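Local coordinates for sugar ABC transporter substrate-binding protein, BlMnBP1 (Bifidobacterium animalis subsp. lactis ATCC 27673, PDB 6I5R) that binds manno-oligosaccharides such as mannobiose as the extracellular solute-binding component of an ABC transporter, probably handing them on for uptake into the cell, at residues Ser268-Asn274 and Met290-His296; Gly17-Gly21 and Asn328-Gln334. All coordinates share one frame; numbering follows the deposited sequence.

Contact 1. Residues Ser268-Asn274 and Met290-His296; sequences SKGKMNN and MKQAGDH. With ZN (zinc ion), chain C; BMA (beta-D-mannopyranose), chain B.
The direct polar link across this contact runs through the side-chain amide of Asn-273, which is buried between the last turns of helix 265-273 and the chain that leaves helix 286-291. Its CG lies anti to the backbone N (chi1 -169°), which turns the amide toward the backbone of 290-296. There Asn-273 ND2 donates to Met-290 O at 2.9 Å, tilted 18° from the carbonyl plane; Ala-293 N uses the same oxygen, so two donors grip it. On its other side the amide receives His-296 N at Asn-273 OD1 (2.8 Å), although the place of that oxygen is less certain. With an alanine here the amide is gone, and Met-290 O is likely to lose the side-chain donor that ties it to helix 265-273, leaving the loop after helix 286-291 less firmly held.

Apolar contacts form a second group. Met-290 SD rests 3.7 Å from Lys-269 CA and also meets Met-272 CB, the two buried methionine side chains crossing at about a right angle. Ala-293 CB sits 3.5 Å from Lys-269 C, close against the helix backbone. Strand 277-283 backs Met-290 through Met-280 and Leu-282.

Water joins the outer rim: one molecule accepts from Asn-274 ND2 and donates to Ala-293 O, and another bridges Asn-274 OD1 to Asp-295 N. A zinc ion is bound by Asp-295 OD2 at 1.9 Å.

Elsewhere, Lys-269 runs out extended beyond CG and its NZ donates to O2 of a mannose at 2.9 Å, while also forming a salt bridge with Glu-266. The arrangement is a helix-strand-helix segment (265-273, 277-283, 286-291) of a solute-binding protein, from which the extended Lys-269 reaches into the sugar pocket.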
loop_
_atom_site.group_PDB
_atom_site.type_symbol
_atom_site.label_atom_id
_atom_site.label_comp_id
_atom_site.label_asym_id
_atom_site.label_seq_id
_atom_site.Cartn_x
_atom_site.Cartn_y
_atom_site.Cartn_z
ATOM N N SER A 268 1.280 15.091 11.419
ATOM C CA SER A 268 0.674 15.454 10.138
ATOM C C SER A 268 -0.794 15.051 10.094
ATOM O O SER A 268 -1.595 15.705 9.419
ATOM C CB SER A 268 1.455 14.828 8.973
ATOM O OG SER A 268 1.073 13.502 8.694
ATOM N N LYS A 269 -1.174 13.988 10.813
ATOM C CA LYS A 269 -2.574 13.600 10.860
ATOM C C LYS A 269 -3.421 14.726 11.435
ATOM O O LYS A 269 -4.413 15.153 10.835
ATOM C CB LYS A 269 -2.746 12.321 11.701
ATOM C CG LYS A 269 -2.161 11.057 11.075
ATOM C CD LYS A 269 -2.162 9.956 12.102
ATOM C CE LYS A 269 -1.271 8.788 11.662
ATOM N NZ LYS A 269 -1.218 7.721 12.725
ATOM N N GLY A 270 -3.036 15.229 12.602
ATOM C CA GLY A 270 -3.808 16.291 13.214
ATOM C C GLY A 270 -3.813 17.545 12.361
ATOM O O GLY A 270 -4.818 18.259 12.288
ATOM N N LYS A 271 -2.692 17.824 11.701
ATOM C CA LYS A 271 -2.605 19.021 10.871
ATOM C C LYS A 271 -3.559 18.952 9.681
ATOM O O LYS A 271 -4.178 19.957 9.336
ATOM C CB LYS A 271 -1.171 19.220 10.385
ATOM C CG LYS A 271 -0.183 19.614 11.467
ATOM C CD LYS A 271 1.140 19.971 10.823
ATOM C CE LYS A 271 2.217 20.234 11.812
ATOM N NZ LYS A 271 3.502 20.261 11.104
ATOM N N MET A 272 -3.672 17.785 9.030
ATOM C CA MET A 272 -4.655 17.601 7.963
ATOM C C MET A 272 -6.065 17.844 8.490
ATOM O O MET A 272 -6.865 18.573 7.881
ATOM C CB MET A 272 -4.526 16.188 7.385
ATOM C CG MET A 272 -5.751 15.671 6.621
ATOM S SD MET A 272 -5.932 16.493 5.045
ATOM C CE MET A 272 -4.575 15.712 4.196
ATOM N N ASN A 273 -6.391 17.229 9.632
ATOM C CA ASN A 273 -7.728 17.342 10.202
ATOM C C ASN A 273 -8.068 18.794 10.488
ATOM O O ASN A 273 -9.220 19.222 10.335
ATOM C CB ASN A 273 -7.800 16.513 11.487
ATOM C CG ASN A 273 -9.217 16.355 12.009
ATOM O OD1 ASN A 273 -9.731 17.222 12.737
ATOM N ND2 ASN A 273 -9.861 15.251 11.640
ATOM N N ASN A 274 -7.081 19.574 10.889
ATOM C CA ASN A 274 -7.327 20.943 11.316
ATOM C C ASN A 274 -7.087 21.951 10.208
ATOM O O ASN A 274 -7.162 23.164 10.459
ATOM C CB ASN A 274 -6.474 21.266 12.529
ATOM C CG ASN A 274 -6.928 20.483 13.786
ATOM O OD1 ASN A 274 -8.136 20.380 14.092
ATOM N ND2 ASN A 274 -5.970 19.899 14.478
ATOM N N MET A 290 -6.697 10.134 9.405
ATOM C CA MET A 290 -6.834 11.586 9.369
ATOM C C MET A 290 -8.128 12.037 10.043
ATOM O O MET A 290 -8.148 13.046 10.745
ATOM C CB MET A 290 -6.814 12.086 7.926
ATOM C CG MET A 290 -5.588 11.684 7.098
ATOM S SD MET A 290 -4.092 12.345 7.781
ATOM C CE MET A 290 -2.836 11.314 6.985
ATOM N N LYS A 291 -9.214 11.298 9.850
ATOM C CA LYS A 291 -10.497 11.763 10.366
ATOM C C LYS A 291 -10.525 11.671 11.880
ATOM O O LYS A 291 -11.153 12.506 12.548
ATOM C CB LYS A 291 -11.634 10.933 9.789
ATOM C CG LYS A 291 -11.989 11.215 8.341
ATOM C CD LYS A 291 -13.140 10.346 7.916
ATOM C CE LYS A 291 -13.565 10.735 6.512
ATOM N NZ LYS A 291 -13.798 12.188 6.366
ATOM N N GLN A 292 -9.914 10.619 12.423
ATOM C CA GLN A 292 -9.830 10.394 13.861
ATOM C C GLN A 292 -8.852 11.338 14.535
ATOM O O GLN A 292 -8.830 11.407 15.762
ATOM C CB GLN A 292 -9.407 8.955 14.123
ATOM C CG GLN A 292 -10.441 7.926 13.763
ATOM C CD GLN A 292 -9.846 6.520 13.579
ATOM O OE1 GLN A 292 -8.595 6.303 13.662
ATOM N NE2 GLN A 292 -10.738 5.530 13.358
ATOM N N ALA A 293 -8.038 12.052 13.776
ATOM C CA ALA A 293 -6.974 12.802 14.424
ATOM C C ALA A 293 -7.443 14.120 15.018
ATOM O O ALA A 293 -6.626 14.806 15.639
ATOM C CB ALA A 293 -5.837 13.107 13.455
ATOM N N GLY A 294 -8.693 14.519 14.819
ATOM C CA GLY A 294 -9.145 15.760 15.425
ATOM C C GLY A 294 -10.607 16.000 15.156
ATOM O O GLY A 294 -11.305 15.134 14.658
ATOM N N ASP A 295 -11.041 17.220 15.458
ATOM C CA ASP A 295 -12.454 17.574 15.575
ATOM C C ASP A 295 -13.192 17.709 14.248
ATOM O O ASP A 295 -14.410 17.902 14.267
ATOM C CB ASP A 295 -12.615 18.929 16.282
ATOM C CG ASP A 295 -12.221 18.899 17.710
ATOM O OD1 ASP A 295 -12.062 17.786 18.245
ATOM O OD2 ASP A 295 -12.062 19.994 18.295
ATOM N N HIS A 296 -12.492 17.686 13.102
ATOM C CA HIS A 296 -13.098 18.015 11.814
ATOM C C HIS A 296 -13.071 16.839 10.844
ATOM O O HIS A 296 -12.677 17.004 9.683
ATOM C CB HIS A 296 -12.371 19.220 11.204
ATOM C CG HIS A 296 -12.433 20.459 12.044
ATOM N ND1 HIS A 296 -11.550 20.716 13.077
ATOM C CD2 HIS A 296 -13.268 21.532 11.982
ATOM C CE1 HIS A 296 -11.843 21.886 13.625
ATOM N NE2 HIS A 296 -12.894 22.391 12.995
HETATM ZN ZN ZN C . -11.051 20.671 19.807
HETATM C C1 BMA B . 1.134 4.329 12.593
HETATM C C2 BMA B . -0.048 4.160 11.604
HETATM C C3 BMA B . 0.398 3.295 10.433
HETATM C C4 BMA B . 1.747 3.726 9.915
HETATM C C5 BMA B . 2.762 3.860 11.058
HETATM C C6 BMA B . 4.129 4.259 10.557
HETATM O O1 BMA B . 0.653 5.254 13.514
HETATM O O2 BMA B . -0.351 5.483 11.058
HETATM O O3 BMA B . -0.529 3.306 9.403
HETATM O O4 BMA B . 2.245 2.766 8.982
HETATM O O5 BMA B . 2.272 4.813 11.987
HETATM O O6 BMA B . 5.037 3.950 11.621
HETATM O O HOH W 1 -8.979 19.345 16.166
HETATM O O HOH W 2 -5.929 17.603 16.384
HETATM O O HOH W 3 -9.218 19.475 18.891
#

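Contact 2. Residues Gly17-Gly21 and Asn328-Gln334; sequences GNKTG and NISKEKQ
This is a mainly polar contact in which the first modelled residues of the chain, an irregular segment ahead of strand 38-44, lie over the N-terminal turn of helix 331-346. Gln-334 is the chief evidence. Its CG stands anti to the carbonyl carbon (chi1 -71°) and the chain beyond is extended, which carries the amide to the backbone of 17-21. OE1 of Gln-334 accepts from Lys-19 N at 2.8 Å in a nearly straight bond (169° at the hydrogen), and Gln-334 NE2 reaches Gly-17 O at 3.3 Å. Both ends of one amide are thus engaged by the backbone.

Lys-19 crosses that side chain at about a right angle, CG passing 3.4 Å from Gln-334 NE2. Its NZ donates to Ile-329 O at 2.9 Å from above the carbonyl plane (57° out of it), and a water also takes a bond from it. Thr-20 CG2 packs on Gln-334 CB at 3.6 Å.

Asn-18 OD1 fixes the loop by accepting from Thr-20 N and, in the carbonyl plane, from Thr-20 OG1. The result combines an Asx turn at Asn-18 with a helix start N-capped by Ser-330, whose OG accepts from Lys-333 N.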
loop_
_atom_site.group_PDB
_atom_site.type_symbol
_atom_site.label_atom_id
_atom_site.label_comp_id
_atom_site.label_asym_id
_atom_site.label_seq_id
_atom_site.Cartn_x
_atom_site.Cartn_y
_atom_site.Cartn_z
ATOM N N GLY A 17 5.635 -26.116 2.415
ATOM C CA GLY A 17 5.843 -25.397 3.654
ATOM C C GLY A 17 4.746 -25.660 4.681
ATOM O O GLY A 17 4.953 -25.475 5.880
ATOM N N ASN A 18 3.589 -26.111 4.205
ATOM C CA ASN A 18 2.428 -26.331 5.068
ATOM C C ASN A 18 2.582 -27.671 5.778
ATOM O O ASN A 18 2.580 -28.730 5.130
ATOM C CB ASN A 18 1.138 -26.278 4.250
ATOM C CG ASN A 18 -0.129 -26.327 5.127
ATOM O OD1 ASN A 18 -0.089 -26.696 6.314
ATOM N ND2 ASN A 18 -1.270 -25.998 4.517
ATOM N N LYS A 19 2.762 -27.629 7.103
ATOM C CA LYS A 19 2.903 -28.853 7.882
ATOM C C LYS A 19 1.572 -29.405 8.356
ATOM O O LYS A 19 1.535 -30.552 8.829
ATOM C CB LYS A 19 3.773 -28.638 9.134
ATOM C CG LYS A 19 5.159 -28.149 8.875
ATOM C CD LYS A 19 5.920 -27.863 10.177
ATOM C CE LYS A 19 7.312 -27.383 9.802
ATOM N NZ LYS A 19 8.063 -26.673 10.874
ATOM N N THR A 20 0.492 -28.638 8.232
ATOM C CA THR A 20 -0.764 -28.966 8.903
ATOM C C THR A 20 -1.618 -29.973 8.149
ATOM O O THR A 20 -2.478 -30.594 8.758
ATOM C CB THR A 20 -1.629 -27.716 9.122
ATOM O OG1 THR A 20 -2.161 -27.241 7.865
ATOM C CG2 THR A 20 -0.801 -26.637 9.784
ATOM N N GLY A 21 -1.458 -30.112 6.843
ATOM C CA GLY A 21 -2.378 -30.928 6.071
ATOM C C GLY A 21 -3.695 -30.266 5.736
ATOM O O GLY A 21 -4.582 -30.921 5.154
ATOM N N ASN A 328 8.649 -22.060 9.431
ATOM C CA ASN A 328 9.518 -22.726 10.400
ATOM C C ASN A 328 8.782 -23.198 11.645
ATOM O O ASN A 328 9.353 -23.950 12.446
ATOM C CB ASN A 328 10.637 -21.791 10.846
ATOM C CG ASN A 328 11.610 -21.471 9.743
ATOM O OD1 ASN A 328 11.847 -22.280 8.872
ATOM N ND2 ASN A 328 12.223 -20.302 9.814
ATOM N N ILE A 329 7.557 -22.750 11.869
ATOM C CA ILE A 329 6.925 -23.041 13.146
ATOM C C ILE A 329 6.214 -24.390 13.106
ATOM O O ILE A 329 6.040 -24.995 12.039
ATOM C CB ILE A 329 5.961 -21.914 13.563
ATOM C CG1 ILE A 329 4.681 -21.948 12.708
ATOM C CG2 ILE A 329 6.667 -20.559 13.500
ATOM C CD1 ILE A 329 3.808 -20.756 12.893
ATOM N N SER A 330 5.808 -24.859 14.281
ATOM C CA SER A 330 5.208 -26.187 14.441
ATOM C C SER A 330 3.896 -26.279 13.673
ATOM O O SER A 330 3.288 -25.264 13.323
ATOM C CB SER A 330 4.954 -26.472 15.923
ATOM O OG SER A 330 3.877 -25.691 16.428
ATOM N N LYS A 331 3.450 -27.523 13.410
ATOM C CA LYS A 331 2.172 -27.685 12.720
ATOM C C LYS A 331 1.044 -27.032 13.523
ATOM O O LYS A 331 0.162 -26.378 12.946
ATOM C CB LYS A 331 1.849 -29.163 12.441
ATOM C CG LYS A 331 1.650 -30.050 13.666
ATOM C CD LYS A 331 0.775 -31.297 13.395
ATOM C CE LYS A 331 1.258 -32.526 14.209
ATOM N NZ LYS A 331 1.751 -32.266 15.626
ATOM N N GLU A 332 1.102 -27.128 14.855
ATOM C CA GLU A 332 0.062 -26.540 15.690
ATOM C C GLU A 332 -0.001 -25.035 15.484
ATOM O O GLU A 332 -1.081 -24.476 15.272
ATOM C CB GLU A 332 0.312 -26.890 17.167
ATOM C CG GLU A 332 -0.795 -26.472 18.138
ATOM C CD GLU A 332 -0.581 -27.003 19.568
ATOM O OE1 GLU A 332 0.604 -27.072 20.032
ATOM O OE2 GLU A 332 -1.602 -27.387 20.241
ATOM N N LYS A 333 1.162 -24.365 15.511
ATOM C CA LYS A 333 1.175 -22.910 15.375
ATOM C C LYS A 333 0.865 -22.478 13.952
ATOM O O LYS A 333 0.264 -21.421 13.745
ATOM C CB LYS A 333 2.523 -22.337 15.822
ATOM C CG LYS A 333 2.765 -22.572 17.309
ATOM C CD LYS A 333 4.019 -21.848 17.810
ATOM C CE LYS A 333 4.232 -22.113 19.302
ATOM N NZ LYS A 333 5.189 -21.146 19.859
ATOM N N GLN A 334 1.279 -23.263 12.960
ATOM C CA GLN A 334 0.854 -22.983 11.597
ATOM C C GLN A 334 -0.665 -22.986 11.479
ATOM O O GLN A 334 -1.256 -22.100 10.850
ATOM C CB GLN A 334 1.462 -24.000 10.634
ATOM C CG GLN A 334 2.945 -23.856 10.414
ATOM C CD GLN A 334 3.430 -24.705 9.279
ATOM O OE1 GLN A 334 2.641 -25.297 8.590
ATOM N NE2 GLN A 334 4.745 -24.743 9.059
HETATM O O HOH W 4 10.753 -26.171 10.367
#

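Overall arrangement
The two contacts lie far apart: their centres are 43 Å from each other and their nearest atoms about 29 Å, with no touch between them. Contact 2 joins the beginning of the modelled chain to residues over 300 positions later, and both segments of contact 1 fall within that span, only 16 residues apart. The mixed sheet relates them: strand 277-283 runs between the segments of contact 1 and pairs with 139-155, which also pairs with 314-325, the strand preceding 328-334. Through Lys-269, contact 1 reaches the mannose site, whereas contact 2 fastens the N-terminal segment to the outside of the solute-binding fold, remote from contact 1 and its sugar.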